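Local coordinates for uncharacterized protein (Leptospira interrogans serogroup Icterohaemorrhagiae serovar copenhageni, PDB 6OE6) that is of unknown function but is classed as a lipoprotein, and so is probably membrane-attached through a lipidated N-terminus in the full-length form, at residues S101-K113 with I121-T133. Sequence-based numbering, arbitrary orientation.
Sequences SFQGLSPGKYLLK and IDEVEFLVRSTRT. With NA (sodium ion), chain C; FMT (formic acid), chain D.
With chi1 at 62°, CG of Phe126 sits between its own backbone N and carbonyl carbon, which turns the ring across to the neighbouring strand so that one face meets CB of Tyr110; Tyr110 keeps CG beside its backbone N, and this directs its own ring toward Val128. The two residues form a hydrogen-bonded pair of an antiparallel beta hairpin, strands 108-116 and 119-129. CB of Tyr110 stands 3.9 Å from the centroid of the Phe126 ring and 20° off its normal, a CH-pi contact. The two rings, tilted by 22°, barely overlap, so CB rather than the tyrosine ring covers that face. At the Phe126 edge, Leu105 CD1 approaches CE1 at 3.9 Å, and the same methyl lies over the centre of one Tyr110 face. Phe102, from strand 97-102 of the other sheet, reaches CZ of Phe126 with CD2 at 3.9 Å, which joins the two sheets through this aromatic cluster. Six backbone bonds in three reciprocal pairs set the register, Leu112 N to Val124 O being nearly straight. On the sheet face carrying Lys109 and Leu127, Leu127 CD2 rests on Lys109 CG at 3.5 Å. Tyr110 OH donates to Ser106 O at 2.6 Å, in the tyrosine ring plane.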
loop_
_atom_site.group_PDB
_atom_site.type_symbol
_atom_site.label_atom_id
_atom_site.label_comp_id
_atom_site.label_asym_id
_atom_site.label_seq_id
_atom_site.Cartn_x
_atom_site.Cartn_y
_atom_site.Cartn_z
ATOM N N SER A 101 7.678 0.938 -2.258
ATOM C CA SER A 101 7.582 1.852 -1.128
ATOM C C SER A 101 7.117 3.221 -1.605
ATOM O O SER A 101 7.296 3.601 -2.778
ATOM C CB SER A 101 8.913 1.954 -0.367
ATOM O OG SER A 101 9.955 2.516 -1.171
ATOM N N PHE A 102 6.561 3.983 -0.663
ATOM C CA PHE A 102 5.989 5.296 -0.941
ATOM C C PHE A 102 6.573 6.306 0.040
ATOM O O PHE A 102 6.323 6.217 1.251
ATOM C CB PHE A 102 4.462 5.281 -0.817
ATOM C CG PHE A 102 3.797 4.090 -1.485
ATOM C CD1 PHE A 102 3.954 3.854 -2.856
ATOM C CD2 PHE A 102 3.032 3.220 -0.733
ATOM C CE1 PHE A 102 3.335 2.742 -3.447
ATOM C CE2 PHE A 102 2.409 2.120 -1.303
ATOM C CZ PHE A 102 2.552 1.878 -2.649
ATOM N N GLN A 103 7.328 7.270 -0.478
ATOM C CA GLN A 103 7.923 8.344 0.322
ATOM C C GLN A 103 7.182 9.655 0.076
ATOM O O GLN A 103 7.045 10.096 -1.074
ATOM C CB GLN A 103 9.412 8.522 -0.019
ATOM C CG GLN A 103 10.094 9.732 0.666
ATOM C CD GLN A 103 11.508 10.042 0.125
ATOM O OE1 GLN A 103 11.919 9.545 -0.935
ATOM N NE2 GLN A 103 12.247 10.853 0.852
ATOM N N GLY A 104 6.767 10.324 1.152
ATOM C CA GLY A 104 6.200 11.651 0.967
ATOM C C GLY A 104 4.773 11.721 0.454
ATOM O O GLY A 104 4.385 12.764 -0.092
ATOM N N LEU A 105 3.959 10.667 0.611
ATOM C CA LEU A 105 2.540 10.809 0.263
ATOM C C LEU A 105 1.888 11.893 1.117
ATOM O O LEU A 105 2.178 12.015 2.305
ATOM C CB LEU A 105 1.782 9.484 0.460
ATOM C CG LEU A 105 2.223 8.322 -0.455
ATOM C CD1 LEU A 105 1.438 7.045 -0.063
ATOM C CD2 LEU A 105 2.057 8.628 -1.953
ATOM N N SER A 106 1.016 12.688 0.499
ATOM C CA SER A 106 0.215 13.655 1.246
ATOM C C SER A 106 -0.785 12.911 2.132
ATOM O O SER A 106 -1.198 11.790 1.810
ATOM C CB SER A 106 -0.549 14.571 0.293
ATOM O OG SER A 106 0.355 15.378 -0.445
ATOM N N PRO A 107 -1.233 13.525 3.224
ATOM C CA PRO A 107 -2.301 12.900 4.013
ATOM C C PRO A 107 -3.508 12.613 3.131
ATOM O O PRO A 107 -3.838 13.386 2.229
ATOM C CB PRO A 107 -2.600 13.948 5.086
ATOM C CG PRO A 107 -1.302 14.625 5.263
ATOM C CD PRO A 107 -0.743 14.756 3.867
ATOM N N GLY A 108 -4.120 11.458 3.347
ATOM C CA GLY A 108 -5.300 11.102 2.584
ATOM C C GLY A 108 -5.542 9.605 2.590
ATOM O O GLY A 108 -4.939 8.854 3.344
ATOM N N LYS A 109 -6.460 9.198 1.732
ATOM C CA LYS A 109 -6.858 7.804 1.629
ATOM C C LYS A 109 -6.381 7.281 0.284
ATOM O O LYS A 109 -6.574 7.946 -0.737
ATOM C CB LYS A 109 -8.388 7.683 1.767
ATOM C CG LYS A 109 -8.881 6.237 1.902
ATOM C CD LYS A 109 -10.362 6.203 2.366
ATOM C CE LYS A 109 -11.314 6.654 1.269
ATOM N NZ LYS A 109 -12.766 6.579 1.674
ATOM N N TYR A 110 -5.773 6.093 0.288
ATOM C CA TYR A 110 -5.112 5.535 -0.888
ATOM C C TYR A 110 -5.558 4.110 -1.137
ATOM O O TYR A 110 -5.928 3.381 -0.208
ATOM C CB TYR A 110 -3.561 5.525 -0.732
ATOM C CG TYR A 110 -3.014 6.937 -0.653
ATOM C CD1 TYR A 110 -2.640 7.601 -1.826
ATOM C CD2 TYR A 110 -2.937 7.616 0.567
ATOM C CE1 TYR A 110 -2.185 8.897 -1.797
ATOM C CE2 TYR A 110 -2.461 8.920 0.613
ATOM C CZ TYR A 110 -2.083 9.543 -0.588
ATOM O OH TYR A 110 -1.620 10.836 -0.588
ATOM N N LEU A 111 -5.491 3.722 -2.415
ATOM C CA LEU A 111 -5.877 2.400 -2.885
ATOM C C LEU A 111 -4.728 1.875 -3.726
ATOM O O LEU A 111 -4.375 2.476 -4.753
ATOM C CB LEU A 111 -7.170 2.458 -3.713
ATOM C CG LEU A 111 -7.674 1.148 -4.334
ATOM C CD1 LEU A 111 -8.020 0.148 -3.227
ATOM C CD2 LEU A 111 -8.871 1.413 -5.257
ATOM N N LEU A 112 -4.169 0.752 -3.306
ATOM C CA LEU A 112 -3.052 0.109 -4.008
ATOM C C LEU A 112 -3.621 -1.120 -4.698
ATOM O O LEU A 112 -4.254 -1.950 -4.044
ATOM C CB LEU A 112 -1.963 -0.286 -3.009
ATOM C CG LEU A 112 -0.810 -1.177 -3.486
ATOM C CD1 LEU A 112 -0.031 -0.497 -4.629
ATOM C CD2 LEU A 112 0.104 -1.433 -2.282
ATOM N N LYS A 113 -3.432 -1.218 -6.014
ATOM C CA LYS A 113 -3.909 -2.356 -6.786
ATOM C C LYS A 113 -2.715 -3.122 -7.337
ATOM O O LYS A 113 -1.692 -2.528 -7.673
ATOM C CB LYS A 113 -4.785 -1.908 -7.957
ATOM C CG LYS A 113 -6.093 -1.171 -7.562
ATOM C CD LYS A 113 -6.851 -0.784 -8.800
ATOM C CE LYS A 113 -8.041 0.108 -8.461
ATOM N NZ LYS A 113 -8.877 0.295 -9.660
ATOM N N ILE A 121 -5.727 -8.354 -9.592
ATOM C CA ILE A 121 -5.864 -9.574 -8.803
ATOM C C ILE A 121 -5.997 -9.305 -7.316
ATOM O O ILE A 121 -6.359 -10.228 -6.569
ATOM C CB ILE A 121 -4.688 -10.546 -9.044
ATOM C CG1 ILE A 121 -3.376 -9.871 -8.628
ATOM C CG2 ILE A 121 -4.649 -11.018 -10.491
ATOM C CD1 ILE A 121 -2.242 -10.821 -8.504
ATOM N N ASP A 122 -5.717 -8.089 -6.853
ATOM C CA ASP A 122 -5.834 -7.799 -5.434
ATOM C C ASP A 122 -5.720 -6.294 -5.252
ATOM O O ASP A 122 -5.242 -5.578 -6.136
ATOM C CB ASP A 122 -4.757 -8.519 -4.624
ATOM C CG ASP A 122 -5.236 -8.946 -3.259
ATOM O OD1 ASP A 122 -6.208 -8.365 -2.735
ATOM O OD2 ASP A 122 -4.628 -9.886 -2.712
ATOM N N GLU A 123 -6.199 -5.822 -4.107
ATOM C CA GLU A 123 -6.142 -4.400 -3.807
ATOM C C GLU A 123 -6.310 -4.218 -2.307
ATOM O O GLU A 123 -6.829 -5.091 -1.613
ATOM C CB GLU A 123 -7.215 -3.616 -4.580
ATOM C CG GLU A 123 -8.627 -3.866 -4.106
ATOM C CD GLU A 123 -9.657 -3.295 -5.064
ATOM O OE1 GLU A 123 -9.646 -3.692 -6.250
ATOM O OE2 GLU A 123 -10.463 -2.449 -4.636
ATOM N N VAL A 124 -5.866 -3.066 -1.820
ATOM C CA VAL A 124 -5.842 -2.776 -0.390
ATOM C C VAL A 124 -5.899 -1.262 -0.209
ATOM O O VAL A 124 -5.313 -0.505 -0.993
ATOM C CB VAL A 124 -4.584 -3.380 0.280
ATOM C CG1 VAL A 124 -3.317 -2.763 -0.304
ATOM C CG2 VAL A 124 -4.640 -3.211 1.813
ATOM N N GLU A 125 -6.632 -0.821 0.809
ATOM C CA GLU A 125 -6.706 0.590 1.175
ATOM C C GLU A 125 -5.846 0.899 2.402
ATOM O O GLU A 125 -5.714 0.075 3.313
ATOM C CB GLU A 125 -8.153 0.991 1.470
ATOM C CG GLU A 125 -9.073 0.890 0.272
ATOM C CD GLU A 125 -10.516 1.194 0.637
ATOM O OE1 GLU A 125 -11.154 0.362 1.324
ATOM O OE2 GLU A 125 -10.995 2.271 0.248
ATOM N N PHE A 126 -5.310 2.120 2.447
ATOM C CA PHE A 126 -4.665 2.618 3.660
ATOM C C PHE A 126 -4.840 4.133 3.772
ATOM O O PHE A 126 -5.098 4.822 2.787
ATOM C CB PHE A 126 -3.173 2.218 3.720
ATOM C CG PHE A 126 -2.313 2.768 2.602
ATOM C CD1 PHE A 126 -1.764 4.039 2.708
ATOM C CD2 PHE A 126 -2.002 1.998 1.462
ATOM C CE1 PHE A 126 -0.934 4.552 1.681
ATOM C CE2 PHE A 126 -1.149 2.491 0.457
ATOM C CZ PHE A 126 -0.632 3.775 0.562
ATOM N N LEU A 127 -4.759 4.643 5.006
ATOM C CA LEU A 127 -4.810 6.076 5.282
ATOM C C LEU A 127 -3.405 6.584 5.588
ATOM O O LEU A 127 -2.613 5.861 6.201
ATOM C CB LEU A 127 -5.697 6.377 6.493
ATOM C CG LEU A 127 -7.168 6.039 6.382
ATOM C CD1 LEU A 127 -7.866 6.448 7.682
ATOM C CD2 LEU A 127 -7.758 6.759 5.201
ATOM N N VAL A 128 -3.110 7.823 5.164
ATOM C CA VAL A 128 -1.919 8.577 5.588
ATOM C C VAL A 128 -2.401 9.772 6.396
ATOM O O VAL A 128 -3.250 10.541 5.928
ATOM C CB VAL A 128 -1.077 9.049 4.393
ATOM C CG1 VAL A 128 0.129 9.873 4.879
ATOM C CG2 VAL A 128 -0.612 7.847 3.580
ATOM N N ARG A 129 -1.874 9.940 7.612
ATOM C CA ARG A 129 -2.328 11.028 8.463
ATOM C C ARG A 129 -1.181 11.934 8.888
ATOM O O ARG A 129 -0.036 11.494 9.017
ATOM C CB ARG A 129 -3.027 10.492 9.706
ATOM C CG ARG A 129 -4.304 9.772 9.359
ATOM C CD ARG A 129 -5.075 9.429 10.598
ATOM N NE ARG A 129 -5.557 10.609 11.314
ATOM C CZ ARG A 129 -5.070 11.034 12.477
ATOM N NH1 ARG A 129 -4.073 10.383 13.065
ATOM N NH2 ARG A 129 -5.588 12.107 13.059
ATOM N N SER A 130 -1.504 13.209 9.091
ATOM C CA SER A 130 -0.551 14.140 9.677
ATOM C C SER A 130 -0.208 13.704 11.093
ATOM O O SER A 130 -1.097 13.392 11.891
ATOM C CB SER A 130 -1.122 15.557 9.698
ATOM O OG SER A 130 -0.943 16.204 8.452
ATOM N N THR A 131 1.086 13.685 11.402
ATOM C CA THR A 131 1.556 13.308 12.728
ATOM C C THR A 131 1.136 14.342 13.770
ATOM O O THR A 131 1.976 15.078 14.298
ATOM C CB THR A 131 3.079 13.127 12.717
ATOM O OG1 THR A 131 3.683 14.122 11.880
ATOM C CG2 THR A 131 3.441 11.753 12.179
ATOM N N ARG A 132 -0.168 14.393 14.069
ATOM C CA ARG A 132 -0.733 15.338 15.028
ATOM C C ARG A 132 -2.184 14.983 15.348
ATOM O O ARG A 132 -3.088 15.322 14.575
ATOM C CB ARG A 132 -0.645 16.770 14.489
ATOM N N THR A 133 -2.401 14.291 16.492
ATOM C CA THR A 133 -3.654 13.809 17.094
ATOM C C THR A 133 -4.029 12.428 16.559
ATOM O O THR A 133 -4.123 12.234 15.339
ATOM C CB THR A 133 -4.820 14.782 16.875
ATOM O OG1 THR A 133 -4.487 16.064 17.421
ATOM C CG2 THR A 133 -6.093 14.261 17.551
HETATM NA NA NA C . 7.845 5.174 -4.671
HETATM C C FMT D . 6.201 1.195 -5.661
HETATM O O1 FMT D . 7.368 1.396 -5.356
HETATM O O2 FMT D . 5.747 0.058 -5.784
HETATM O O HOH W 1 7.658 3.792 -6.251
#